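Polysaccharide deacetylase (Ammonifex degensii, PDB 4WCJ) probably removes N-acetyl groups from poly-beta-1,6-N-acetyl-D-glucosamine as a zinc-containing family 4 carbohydrate esterase of the IcaB type. Local coordinates at residues Arg44-Ser49 with Glu133-Cys138; Pro118-Val123 with Leu226-Arg231. One frame throughout, in Å; residues are numbered along the deposited sequence.

Contact 1 of 2, residues Arg44-Ser49 with Glu133-Cys138; sequences RVLPSS and EGFSMC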
loop_
_atom_site.group_PDB
_atom_site.type_symbol
_atom_site.label_atom_id
_atom_site.label_comp_id
_atom_site.label_asym_id
_atom_site.label_seq_id
_atom_site.Cartn_x
_atom_site.Cartn_y
_atom_site.Cartn_z
ATOM N N ARG A 44 6.747 -7.311 4.506
ATOM C CA ARG A 44 8.082 -7.860 4.325
ATOM C C ARG A 44 8.053 -9.163 3.564
ATOM O O ARG A 44 7.120 -9.953 3.691
ATOM C CB ARG A 44 8.761 -8.083 5.676
ATOM C CG ARG A 44 8.892 -6.815 6.489
ATOM C CD ARG A 44 9.087 -7.111 7.959
ATOM N NE ARG A 44 9.007 -5.886 8.745
ATOM C CZ ARG A 44 8.534 -5.829 9.987
ATOM N NH1 ARG A 44 8.495 -4.671 10.636
ATOM N NH2 ARG A 44 8.110 -6.936 10.587
ATOM N N VAL A 45 9.098 -9.384 2.783
ATOM C CA VAL A 45 9.295 -10.663 2.133
ATOM C C VAL A 45 10.587 -11.244 2.700
ATOM O O VAL A 45 11.688 -10.948 2.228
ATOM C CB VAL A 45 9.341 -10.516 0.614
ATOM C CG1 VAL A 45 9.538 -11.865 -0.029
ATOM C CG2 VAL A 45 8.042 -9.883 0.134
ATOM N N LEU A 46 10.420 -12.040 3.753
ATOM C CA LEU A 46 11.506 -12.452 4.632
ATOM C C LEU A 46 11.237 -13.847 5.197
ATOM O O LEU A 46 10.077 -14.245 5.368
ATOM C CB LEU A 46 11.676 -11.446 5.779
ATOM C CG LEU A 46 12.294 -10.093 5.426
ATOM C CD1 LEU A 46 12.332 -9.195 6.643
ATOM C CD2 LEU A 46 13.692 -10.327 4.876
ATOM N N PRO A 47 12.309 -14.589 5.517
ATOM C CA PRO A 47 12.130 -15.988 5.920
ATOM C C PRO A 47 11.839 -16.232 7.413
ATOM O O PRO A 47 11.363 -17.317 7.744
ATOM C CB PRO A 47 13.472 -16.616 5.537
ATOM C CG PRO A 47 14.453 -15.509 5.767
ATOM C CD PRO A 47 13.734 -14.223 5.407
ATOM N N SER A 48 12.106 -15.272 8.295
ATOM C CA SER A 48 12.010 -15.562 9.729
ATOM C C SER A 48 11.275 -14.518 10.558
ATOM O O SER A 48 11.163 -14.666 11.778
ATOM C CB SER A 48 13.409 -15.734 10.318
ATOM O OG SER A 48 14.009 -14.472 10.561
ATOM N N SER A 49 10.788 -13.462 9.912
ATOM C CA SER A 49 10.215 -12.334 10.635
ATOM C C SER A 49 8.696 -12.396 10.781
ATOM O O SER A 49 8.021 -13.115 10.046
ATOM C CB SER A 49 10.594 -11.025 9.942
ATOM O OG SER A 49 11.993 -10.929 9.795
ATOM N N GLU A 133 12.700 0.198 13.533
ATOM C CA GLU A 133 12.138 -0.859 14.368
ATOM C C GLU A 133 12.845 -2.193 14.135
ATOM O O GLU A 133 12.223 -3.258 14.168
ATOM C CB GLU A 133 10.637 -0.985 14.112
ATOM C CG GLU A 133 9.919 0.349 14.256
ATOM C CD GLU A 133 8.590 0.240 14.969
ATOM O OE1 GLU A 133 7.645 -0.333 14.383
ATOM O OE2 GLU A 133 8.492 0.736 16.113
ATOM N N GLY A 134 14.154 -2.120 13.901
ATOM C CA GLY A 134 14.974 -3.311 13.794
ATOM C C GLY A 134 15.255 -3.791 12.381
ATOM O O GLY A 134 15.994 -4.755 12.188
ATOM N N PHE A 135 14.665 -3.131 11.395
ATOM C CA PHE A 135 14.783 -3.563 10.008
ATOM C C PHE A 135 15.397 -2.488 9.125
ATOM O O PHE A 135 15.007 -1.316 9.194
ATOM C CB PHE A 135 13.420 -3.936 9.430
ATOM C CG PHE A 135 12.800 -5.145 10.049
ATOM C CD1 PHE A 135 12.153 -5.059 11.276
ATOM C CD2 PHE A 135 12.824 -6.365 9.390
ATOM C CE1 PHE A 135 11.562 -6.176 11.855
ATOM C CE2 PHE A 135 12.230 -7.484 9.960
ATOM C CZ PHE A 135 11.594 -7.387 11.188
ATOM N N SER A 136 16.326 -2.887 8.259
ATOM C CA SER A 136 16.835 -1.955 7.259
ATOM C C SER A 136 15.719 -1.562 6.323
ATOM O O SER A 136 14.913 -2.405 5.917
ATOM C CB SER A 136 17.981 -2.560 6.464
ATOM O OG SER A 136 19.038 -2.918 7.328
ATOM N N MET A 137 15.667 -0.272 6.007
ATOM C CA MET A 137 14.726 0.248 5.020
ATOM C C MET A 137 15.441 0.375 3.691
ATOM O O MET A 137 16.663 0.469 3.652
ATOM C CB MET A 137 14.164 1.610 5.448
ATOM C CG MET A 137 13.385 1.587 6.764
ATOM S SD MET A 137 11.778 0.751 6.671
ATOM C CE MET A 137 12.193 -0.837 7.388
ATOM N N CYS A 138 14.684 0.363 2.602
ATOM C CA CYS A 138 15.235 0.730 1.307
ATOM C C CYS A 138 15.906 2.092 1.402
ATOM O O CYS A 138 15.480 2.954 2.179
ATOM C CB CYS A 138 14.142 0.781 0.233
ATOM S SG CYS A 138 13.376 -0.783 -0.145
HETATM O O HOH W 1 8.903 -3.985 13.820
#
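Phe135 and Arg44 carry the contact, ring against guanidinium. Just ahead of the ring in sequence, Glu133 adds a secondary link through one water, which accepts from Arg44 NH1 at 3.3 Å and gives a weak hydrogen bond to Glu133 O at 3.4 Å.

With CG anti to the carbonyl carbon (chi1 -67°), the ring of Phe135 is carried out toward Arg44, whose guanidinium lies flat over one face with the planes 8° apart. Arg44 CZ is 3.7 Å from the centroid of the Phe135 ring, a cation-pi stack, and the extended chain from CG to NE brings Arg44 CD over the same face as a CH-pi contact. Arginine suits the place because its guanidinium can stack on the ring while NH2 donates to the backbone O of Arg50. Phenylalanine suits its own, offering a face to the cation and an edge to small Ser49 and apolar Leu46. At that edge Ser49 OG comes to 3.5 Å from Phe135 CE2, and Leu46 CD1 lies 3.7 Å from Phe135 CE2. The stack stands beside the zinc site: the side chain of Arg44 is about 5 Å from that of the zinc ligand Asp99.

Beyond Phe135, the backbone of Ser136 bonds to Leu102 and that of Cys138 to Gly100. The contact sits at the surface, between the short strand pairs 44-45/52-53 and 131-132/135-136, beside helix 102-114.

Contact 2 of 2, residues Pro118-Val123 with Leu226-Arg231; sequences PFLFFV and LVFTLR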
loop_
_atom_site.group_PDB
_atom_site.type_symbol
_atom_site.label_atom_id
_atom_site.label_comp_id
_atom_site.label_asym_id
_atom_site.label_seq_id
_atom_site.Cartn_x
_atom_site.Cartn_y
_atom_site.Cartn_z
ATOM N N PRO A 118 2.922 -4.576 -11.564
ATOM C CA PRO A 118 3.006 -3.263 -10.920
ATOM C C PRO A 118 2.726 -3.369 -9.424
ATOM O O PRO A 118 2.119 -4.344 -8.980
ATOM C CB PRO A 118 1.905 -2.450 -11.610
ATOM C CG PRO A 118 1.315 -3.346 -12.668
ATOM C CD PRO A 118 1.670 -4.743 -12.314
ATOM N N PHE A 119 3.168 -2.384 -8.655
ATOM C CA PHE A 119 2.827 -2.349 -7.242
ATOM C C PHE A 119 2.922 -0.936 -6.684
ATOM O O PHE A 119 3.642 -0.087 -7.210
ATOM C CB PHE A 119 3.715 -3.319 -6.441
ATOM C CG PHE A 119 5.194 -3.010 -6.501
ATOM C CD1 PHE A 119 5.928 -3.246 -7.656
ATOM C CD2 PHE A 119 5.854 -2.522 -5.382
ATOM C CE1 PHE A 119 7.279 -2.971 -7.703
ATOM C CE2 PHE A 119 7.209 -2.251 -5.422
ATOM C CZ PHE A 119 7.922 -2.482 -6.580
ATOM N N LEU A 120 2.164 -0.680 -5.624
ATOM C CA LEU A 120 2.209 0.599 -4.942
ATOM C C LEU A 120 2.997 0.420 -3.643
ATOM O O LEU A 120 2.665 -0.433 -2.821
ATOM C CB LEU A 120 0.794 1.117 -4.653
ATOM C CG LEU A 120 0.518 2.617 -4.834
ATOM C CD1 LEU A 120 -0.969 2.951 -4.614
ATOM C CD2 LEU A 120 1.404 3.463 -3.942
ATOM N N PHE A 121 4.034 1.229 -3.463
ATOM C CA PHE A 121 4.914 1.142 -2.298
ATOM C C PHE A 121 4.687 2.355 -1.402
ATOM O O PHE A 121 5.148 3.459 -1.737
ATOM C CB PHE A 121 6.372 1.084 -2.764
ATOM C CG PHE A 121 7.348 0.565 -1.732
ATOM C CD1 PHE A 121 6.913 -0.027 -0.548
ATOM C CD2 PHE A 121 8.721 0.704 -1.950
ATOM C CE1 PHE A 121 7.836 -0.499 0.388
ATOM C CE2 PHE A 121 9.638 0.242 -1.010
ATOM C CZ PHE A 121 9.198 -0.364 0.143
ATOM N N PHE A 122 3.987 2.155 -0.287
ATOM C CA PHE A 122 3.725 3.234 0.657
ATOM C C PHE A 122 4.880 3.363 1.642
ATOM O O PHE A 122 5.027 2.527 2.522
ATOM C CB PHE A 122 2.424 2.978 1.422
ATOM C CG PHE A 122 1.188 2.954 0.556
ATOM C CD1 PHE A 122 0.562 4.137 0.183
ATOM C CD2 PHE A 122 0.637 1.750 0.135
ATOM C CE1 PHE A 122 -0.591 4.109 -0.592
ATOM C CE2 PHE A 122 -0.513 1.721 -0.645
ATOM C CZ PHE A 122 -1.125 2.902 -1.005
ATOM N N VAL A 123 5.691 4.405 1.511
ATOM C CA VAL A 123 6.855 4.524 2.374
ATOM C C VAL A 123 6.706 5.556 3.491
ATOM O O VAL A 123 6.039 6.582 3.338
ATOM C CB VAL A 123 8.120 4.844 1.549
ATOM C CG1 VAL A 123 8.303 3.794 0.449
ATOM C CG2 VAL A 123 8.063 6.244 0.911
ATOM N N LEU A 226 -6.392 8.983 -3.624
ATOM C CA LEU A 226 -6.811 7.741 -2.985
ATOM C C LEU A 226 -6.216 7.618 -1.601
ATOM O O LEU A 226 -5.040 7.931 -1.385
ATOM C CB LEU A 226 -6.415 6.520 -3.811
ATOM C CG LEU A 226 -7.079 6.334 -5.174
ATOM C CD1 LEU A 226 -6.416 5.175 -5.906
ATOM C CD2 LEU A 226 -8.592 6.119 -5.058
ATOM N N VAL A 227 -7.045 7.138 -0.686
ATOM C CA VAL A 227 -6.679 6.924 0.704
ATOM C C VAL A 227 -6.932 5.453 1.019
ATOM O O VAL A 227 -8.055 4.969 0.883
ATOM C CB VAL A 227 -7.489 7.834 1.639
ATOM C CG1 VAL A 227 -7.122 7.572 3.093
ATOM C CG2 VAL A 227 -7.272 9.308 1.262
ATOM N N PHE A 228 -5.879 4.736 1.397
ATOM C CA PHE A 228 -5.963 3.287 1.572
ATOM C C PHE A 228 -6.050 2.864 3.029
ATOM O O PHE A 228 -5.287 3.343 3.869
ATOM C CB PHE A 228 -4.755 2.603 0.947
ATOM C CG PHE A 228 -4.701 2.700 -0.548
ATOM C CD1 PHE A 228 -4.340 3.888 -1.170
ATOM C CD2 PHE A 228 -4.986 1.597 -1.331
ATOM C CE1 PHE A 228 -4.275 3.975 -2.550
ATOM C CE2 PHE A 228 -4.919 1.673 -2.712
ATOM C CZ PHE A 228 -4.562 2.868 -3.320
ATOM N N THR A 229 -6.973 1.947 3.298
ATOM C CA THR A 229 -7.220 1.426 4.637
ATOM C C THR A 229 -6.929 -0.069 4.683
ATOM O O THR A 229 -6.536 -0.649 3.680
ATOM C CB THR A 229 -8.678 1.667 5.058
ATOM O OG1 THR A 229 -9.549 0.777 4.343
ATOM C CG2 THR A 229 -9.109 3.100 4.763
ATOM N N LEU A 230 -7.150 -0.693 5.842
ATOM C CA LEU A 230 -7.051 -2.150 5.964
ATOM C C LEU A 230 -8.439 -2.761 6.189
ATOM O O LEU A 230 -8.592 -3.773 6.879
ATOM C CB LEU A 230 -6.094 -2.542 7.097
ATOM C CG LEU A 230 -4.617 -2.245 6.818
ATOM C CD1 LEU A 230 -3.740 -2.526 8.033
ATOM C CD2 LEU A 230 -4.132 -3.029 5.595
ATOM N N ARG A 231 -9.452 -2.127 5.606
ATOM C CA ARG A 231 -10.796 -2.693 5.567
ATOM C C ARG A 231 -10.859 -3.708 4.431
ATOM O O ARG A 231 -10.845 -3.336 3.260
ATOM C CB ARG A 231 -11.854 -1.596 5.382
ATOM C CG ARG A 231 -13.272 -2.047 5.684
ATOM C CD ARG A 231 -14.265 -0.889 5.637
ATOM N NE ARG A 231 -14.050 0.104 6.691
ATOM C CZ ARG A 231 -14.865 1.132 6.922
ATOM N NH1 ARG A 231 -15.949 1.301 6.177
ATOM N NH2 ARG A 231 -14.599 1.992 7.897
#
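Phe228 and Phe122 form an edge-to-face pair in which the edge of Phe122 is directed at the face of Phe228. Their centroids are 5.0 Å apart and the planes are inclined at 60°. The leading atom is Phe122 CZ, which stands over the Phe228 ring toward its rim and comes to 3.4 Å from Phe228 CD1. Both phenylalanines have CG anti to the carbonyl carbon (chi1 -63° in Phe122 and -67° in Phe228), which sends the rings toward each other. Large flat side chains suit the place, bridging the strands without polar groups that would need partners in the interior.

Leu120, two residues before Phe122 on the same side of its strand, adds a branched aliphatic end: its CD1 touches Phe228 CZ at 3.8 Å, while CD2 lies over a face of the Phe122 ring. Replacing Phe228 by an alanine is likely to open a gap beside Phe122 CZ and Leu120 CD1 and leave the Phe122 ring without its aromatic partner.

The cluster lies inside the curled parallel sheet of the beta-alpha barrel. Phe122 also touches the zinc ligand His157 and strand 203-205, and Phe228 packs on strand 242-247.

From the N terminus, the chain passes 44-49, then the strand 91-99 that ends in the zinc ligand Asp99, and helix 102-114 before reaching 118-123. Contact 1 closes its loop at 133-138, after 83 intervening residues; contact 2 closes at 226-231, after 102. Because 118-123 falls inside the first loop and 226-231 beyond it, the two loops cross. Contact 1 ties surface loops together near the zinc site, whereas contact 2 joins two strands across the barrel interior. The centres of the two contacts lie about 19 Å apart. The two meet directly where Cys138 SG packs 4.0 Å from Phe121 CE2, on strand 119-123.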